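Local structure of phosphogluconate dehydrogenase NAD-binding putative C-terminal domain-containing protein (Sinorhizobium meliloti, 4EZB) at residues E144-M148 and G189-K195; A163-V168 and A183-P188. The protein is of unknown function but is probably an oxidoreductase, possibly binding a dinucleotide through a Rossmann-type fold, with a putative C-terminal domain like that of phosphogluconate dehydrogenases. All coordinates share one frame; numbering follows the deposited sequence.

Contact 1. Residues E144-M148 and G189-K195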
loop_
_atom_site.group_PDB
_atom_site.type_symbol
_atom_site.label_atom_id
_atom_site.label_comp_id
_atom_site.label_asym_id
_atom_site.label_seq_id
_atom_site.Cartn_x
_atom_site.Cartn_y
_atom_site.Cartn_z
ATOM N N GLU A 144 26.982 -0.753 12.971
ATOM C CA GLU A 144 26.296 -0.093 11.873
ATOM C C GLU A 144 25.204 0.831 12.395
ATOM O O GLU A 144 24.358 0.396 13.163
ATOM C CB GLU A 144 25.697 -1.157 10.960
ATOM C CG GLU A 144 24.781 -0.530 9.921
ATOM C CD GLU A 144 23.436 -1.194 9.845
ATOM O OE1 GLU A 144 22.713 -0.895 8.887
ATOM O OE2 GLU A 144 23.106 -2.011 10.719
ATOM N N GLY A 145 25.207 2.097 11.985
ATOM C CA GLY A 145 24.123 3.001 12.373
ATOM C C GLY A 145 23.284 3.498 11.211
ATOM O O GLY A 145 23.709 3.469 10.033
ATOM N N ALA A 146 22.090 3.978 11.534
ATOM C CA ALA A 146 21.220 4.574 10.537
ATOM C C ALA A 146 20.480 5.739 11.164
ATOM O O ALA A 146 19.803 5.596 12.188
ATOM C CB ALA A 146 20.259 3.542 9.974
ATOM N N VAL A 147 20.636 6.899 10.550
ATOM C CA VAL A 147 20.103 8.142 11.086
ATOM C C VAL A 147 18.667 8.244 10.616
ATOM O O VAL A 147 18.402 8.068 9.434
ATOM C CB VAL A 147 20.942 9.323 10.629
ATOM C CG1 VAL A 147 20.457 10.619 11.284
ATOM C CG2 VAL A 147 22.415 9.041 10.951
HETATM N N MSE A 148 17.746 8.484 11.555
HETATM C CA MSE A 148 16.309 8.298 11.286
HETATM C C MSE A 148 15.563 9.562 10.949
HETATM O O MSE A 148 14.380 9.520 10.596
HETATM C CB MSE A 148 15.597 7.665 12.490
HETATM C CG MSE A 148 16.079 6.247 12.780
HETATM SE SE MSE A 148 15.983 5.135 11.145
HETATM C CE MSE A 148 14.037 5.297 10.826
ATOM N N GLY A 189 23.901 -4.365 9.590
ATOM C CA GLY A 189 22.967 -4.476 8.490
ATOM C C GLY A 189 21.539 -4.299 9.006
ATOM O O GLY A 189 20.672 -3.774 8.291
ATOM N N GLN A 190 21.277 -4.698 10.251
ATOM C CA GLN A 190 19.886 -4.600 10.729
ATOM C C GLN A 190 19.316 -3.192 10.841
ATOM O O GLN A 190 18.105 -3.025 10.663
ATOM C CB GLN A 190 19.667 -5.347 12.032
ATOM C CG GLN A 190 19.819 -6.853 11.895
ATOM C CD GLN A 190 19.610 -7.545 13.220
ATOM O OE1 GLN A 190 20.449 -7.450 14.133
ATOM N NE2 GLN A 190 18.479 -8.245 13.347
ATOM N N ALA A 191 20.169 -2.200 11.138
ATOM C CA ALA A 191 19.716 -0.834 11.371
ATOM C C ALA A 191 19.306 -0.171 10.056
ATOM O O ALA A 191 18.279 0.501 9.996
ATOM C CB ALA A 191 20.790 -0.004 12.078
ATOM N N SER A 192 20.116 -0.344 9.009
ATOM C CA SER A 192 19.759 0.237 7.727
ATOM C C SER A 192 18.628 -0.559 7.081
ATOM O O SER A 192 17.784 0.020 6.396
ATOM C CB SER A 192 20.964 0.362 6.801
ATOM O OG SER A 192 21.474 -0.913 6.444
ATOM N N SER A 193 18.586 -1.868 7.334
ATOM C CA SER A 193 17.480 -2.684 6.865
ATOM C C SER A 193 16.168 -2.187 7.437
ATOM O O SER A 193 15.220 -1.972 6.711
ATOM C CB SER A 193 17.689 -4.139 7.224
ATOM O OG SER A 193 18.659 -4.674 6.335
ATOM N N LEU A 194 16.145 -1.973 8.739
ATOM C CA LEU A 194 14.981 -1.462 9.431
ATOM C C LEU A 194 14.520 -0.075 8.904
ATOM O O LEU A 194 13.331 0.137 8.666
ATOM C CB LEU A 194 15.291 -1.405 10.925
ATOM C CG LEU A 194 14.199 -1.031 11.906
ATOM C CD1 LEU A 194 12.941 -1.769 11.534
ATOM C CD2 LEU A 194 14.620 -1.445 13.301
ATOM N N LYS A 195 15.465 0.839 8.720
ATOM C CA LYS A 195 15.186 2.170 8.186
ATOM C C LYS A 195 14.554 2.082 6.787
ATOM O O LYS A 195 13.520 2.699 6.511
ATOM C CB LYS A 195 16.477 3.002 8.126
ATOM C CG LYS A 195 16.298 4.325 7.399
ATOM C CD LYS A 195 17.513 5.227 7.502
ATOM C CE LYS A 195 17.341 6.445 6.607
ATOM N NZ LYS A 195 18.451 7.425 6.772
#
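Glu144 OE1 accepts two bonds from a single residue, the backbone N and the hydroxyl of Ser192. The amide arrives from above the carboxylate plane, with Ser192 N 2.7 Å from OE1, whereas the hydroxyl approaches nearly along the C-O direction, OG also lying 2.7 Å from OE1. Ser192 turns OG between its own backbone N and carbonyl carbon (chi1 65°), which lets both donors reach the same oxygen. The other oxygen, OE2, takes Ala191 N at 3.0 Å on its syn side, somewhat out of plane, together with a weak bond from Gly189 N. Glu144 reaches over with CG anti to its backbone N (chi1 171°) and a bend at the next bond. Its buried carboxylate thus caps the N-terminus of helix 190-218 from a neighbouring strand, receiving N-H groups of the first turn, a setting that would probably favour a negative charge. An alanine in place of Glu144 would probably leave the amides of Ala191 and Ser192 and the Ser192 hydroxyl without the carboxylate that receives them. Farther along, the methyl groups of Ala146 and Ala191 face each other, CB to CB 4.2 Å. The extended Lys195 side chain runs past selenomethionine Met148, whose SE lies 3.7 Å from Lys195 CB, and ends with NZ bonded to Val147 O at 2.7 Å. Strand 144-147 and helix 190-195 come within 6.8 Å, axis to axis, at 26°. The strand is flanked in the sheet by strands 116-119 and 159-163, while helix 125-136 touches Glu144 and Ser192 through Lys128.

Contact 2. Residues A163-V168 and A183-P188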
loop_
_atom_site.group_PDB
_atom_site.type_symbol
_atom_site.label_atom_id
_atom_site.label_comp_id
_atom_site.label_asym_id
_atom_site.label_seq_id
_atom_site.Cartn_x
_atom_site.Cartn_y
_atom_site.Cartn_z
ATOM N N ALA A 163 23.274 -1.398 15.062
ATOM C CA ALA A 163 23.254 -2.856 15.092
ATOM C C ALA A 163 24.687 -3.381 15.072
ATOM O O ALA A 163 25.520 -2.867 14.326
ATOM C CB ALA A 163 22.517 -3.381 13.869
ATOM N N GLY A 164 24.955 -4.436 15.835
ATOM C CA GLY A 164 26.287 -5.070 15.826
ATOM C C GLY A 164 26.593 -5.666 17.180
ATOM O O GLY A 164 25.848 -5.432 18.146
ATOM N N ARG A 165 27.670 -6.454 17.252
ATOM C CA ARG A 165 28.113 -7.048 18.508
ATOM C C ARG A 165 28.043 -5.992 19.626
ATOM O O ARG A 165 27.391 -6.214 20.648
ATOM C CB ARG A 165 29.535 -7.615 18.363
ATOM C CG ARG A 165 29.772 -8.963 19.025
ATOM C CD ARG A 165 31.255 -9.253 19.273
ATOM N NE ARG A 165 32.080 -9.244 18.054
ATOM C CZ ARG A 165 32.661 -10.315 17.505
ATOM N NH1 ARG A 165 33.389 -10.182 16.397
ATOM N NH2 ARG A 165 32.526 -11.519 18.053
ATOM N N ARG A 166 28.635 -4.816 19.384
ATOM C CA ARG A 166 28.754 -3.767 20.412
ATOM C C ARG A 166 27.723 -2.633 20.356
ATOM O O ARG A 166 27.874 -1.612 21.029
ATOM C CB ARG A 166 30.191 -3.230 20.451
ATOM C CG ARG A 166 31.193 -4.345 20.770
ATOM C CD ARG A 166 32.644 -3.899 20.653
ATOM N NE ARG A 166 33.018 -2.988 21.726
ATOM C CZ ARG A 166 34.192 -2.359 21.820
ATOM N NH1 ARG A 166 35.150 -2.541 20.904
ATOM N NH2 ARG A 166 34.397 -1.529 22.832
ATOM N N ALA A 167 26.659 -2.831 19.594
ATOM C CA ALA A 167 25.589 -1.829 19.485
ATOM C C ALA A 167 24.968 -1.441 20.832
ATOM O O ALA A 167 24.750 -0.260 21.093
ATOM C CB ALA A 167 24.500 -2.312 18.529
ATOM N N VAL A 168 24.674 -2.422 21.684
ATOM C CA VAL A 168 24.071 -2.115 23.000
ATOM C C VAL A 168 25.067 -1.249 23.756
ATOM O O VAL A 168 24.718 -0.173 24.230
ATOM C CB VAL A 168 23.719 -3.395 23.788
ATOM C CG1 VAL A 168 23.487 -3.106 25.264
ATOM C CG2 VAL A 168 22.520 -4.076 23.142
ATOM N N ALA A 183 19.750 0.377 20.106
ATOM C CA ALA A 183 20.288 -0.852 19.556
ATOM C C ALA A 183 19.123 -1.696 19.073
ATOM O O ALA A 183 18.180 -1.944 19.810
ATOM C CB ALA A 183 21.109 -1.600 20.598
ATOM N N VAL A 184 19.160 -2.114 17.812
ATOM C CA VAL A 184 18.013 -2.816 17.247
ATOM C C VAL A 184 18.328 -4.266 16.896
ATOM O O VAL A 184 17.432 -5.024 16.492
ATOM C CB VAL A 184 17.415 -2.062 16.050
ATOM C CG1 VAL A 184 16.926 -0.697 16.496
ATOM C CG2 VAL A 184 18.462 -1.897 14.947
ATOM N N GLY A 185 19.590 -4.657 17.076
ATOM C CA GLY A 185 20.018 -6.019 16.777
ATOM C C GLY A 185 21.513 -6.192 16.921
ATOM O O GLY A 185 22.251 -5.215 17.027
ATOM N N GLU A 186 21.954 -7.444 16.930
ATOM C CA GLU A 186 23.354 -7.762 17.107
ATOM C C GLU A 186 24.036 -7.953 15.762
ATOM O O GLU A 186 25.258 -8.095 15.672
ATOM C CB GLU A 186 23.508 -9.001 17.990
ATOM C CG GLU A 186 22.980 -8.790 19.401
ATOM C CD GLU A 186 22.981 -10.065 20.233
ATOM O OE1 GLU A 186 23.838 -10.953 19.992
ATOM O OE2 GLU A 186 22.124 -10.180 21.140
ATOM N N THR A 187 23.255 -7.892 14.706
ATOM C CA THR A 187 23.791 -8.175 13.383
ATOM C C THR A 187 23.926 -6.874 12.588
ATOM O O THR A 187 22.920 -6.199 12.373
ATOM C CB THR A 187 22.874 -9.197 12.651
ATOM O OG1 THR A 187 22.651 -10.336 13.495
ATOM C CG2 THR A 187 23.503 -9.664 11.373
ATOM N N PRO A 188 25.161 -6.507 12.160
ATOM C CA PRO A 188 25.298 -5.274 11.359
ATOM C C PRO A 188 24.586 -5.414 10.018
ATOM O O PRO A 188 24.685 -6.455 9.370
ATOM C CB PRO A 188 26.819 -5.116 11.155
ATOM C CG PRO A 188 27.458 -6.409 11.601
ATOM C CD PRO A 188 26.467 -7.142 12.475
#
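The backbone of 163-164 runs alongside 185-186, Ala163 opposite Gly185 and Gly164 opposite Glu186, and a hydrogen bond joins Gly164 N to Gly185 O at 3.1 Å with an N-H...O angle of 156°. The same carbonyl oxygen also takes a CA-H...O contact from Ala163, whose CA lies 3.2 Å from Gly185 O. Gly164 adopts backbone angles at which a side chain would collide with the carbonyl oxygen of Ala163, so this position calls for glycine. A type I turn follows from Gly164 to Ala167, closed by Ala167 N on Gly164 O, and it leads the chain into helix 167-175. Ala163 CB presses close to a main-chain carbonyl, 3.2 Å from Thr187 O. This is a beta-alpha-beta crossover: strand 159-163, helix 167-175 and strand 180-185 succeed one another, the two strands lie side by side and parallel, and the second is the outermost on its side of the sheet within the chain. Small apolar groups join the start of the helix to that edge strand. The methyl of Ala183 meets Ala167, CB to CB 4.0 Å, and touches one branch of Val168, CG2 to Ala183 CB 3.8 Å. Val168 places CG1 anti to its backbone N (chi1 163°), which leaves CG2 as the branch that reaches Ala183. At the other end the Pro188 ring leans on the glycine backbone, with CD 3.9 Å from Gly164 CA. Val184 starts away from 163-168, its CG2 still 4.5 Å from Ala163 CB, and packs also on Leu194 of helix 190-218 and on Arg224 of the second subunit.

Contact 2 is nested within the chain loop that contact 1 closes, and their centres lie about 10 Å apart. The sheet ties them directly, since Glu144 O and Ala163 N are 2.8 Å apart in a probable hydrogen bond between strands 141-147 and 159-163. From Pro188 the chain passes straight into Gly189, so the end of contact 2 delivers the start of the helix in contact 1. Gln190 reaches back, its OE1 accepting Thr187 N and packing against Gly185, 3.0 Å from that residue's CA. Ala163 CB in turn sits 3.8 Å from Ala191 N. Both contacts touch the second subunit: Gln190 NE2 of contact 1 bonds Ala219 O of that subunit, and Val184 of contact 2 packs on its Arg224.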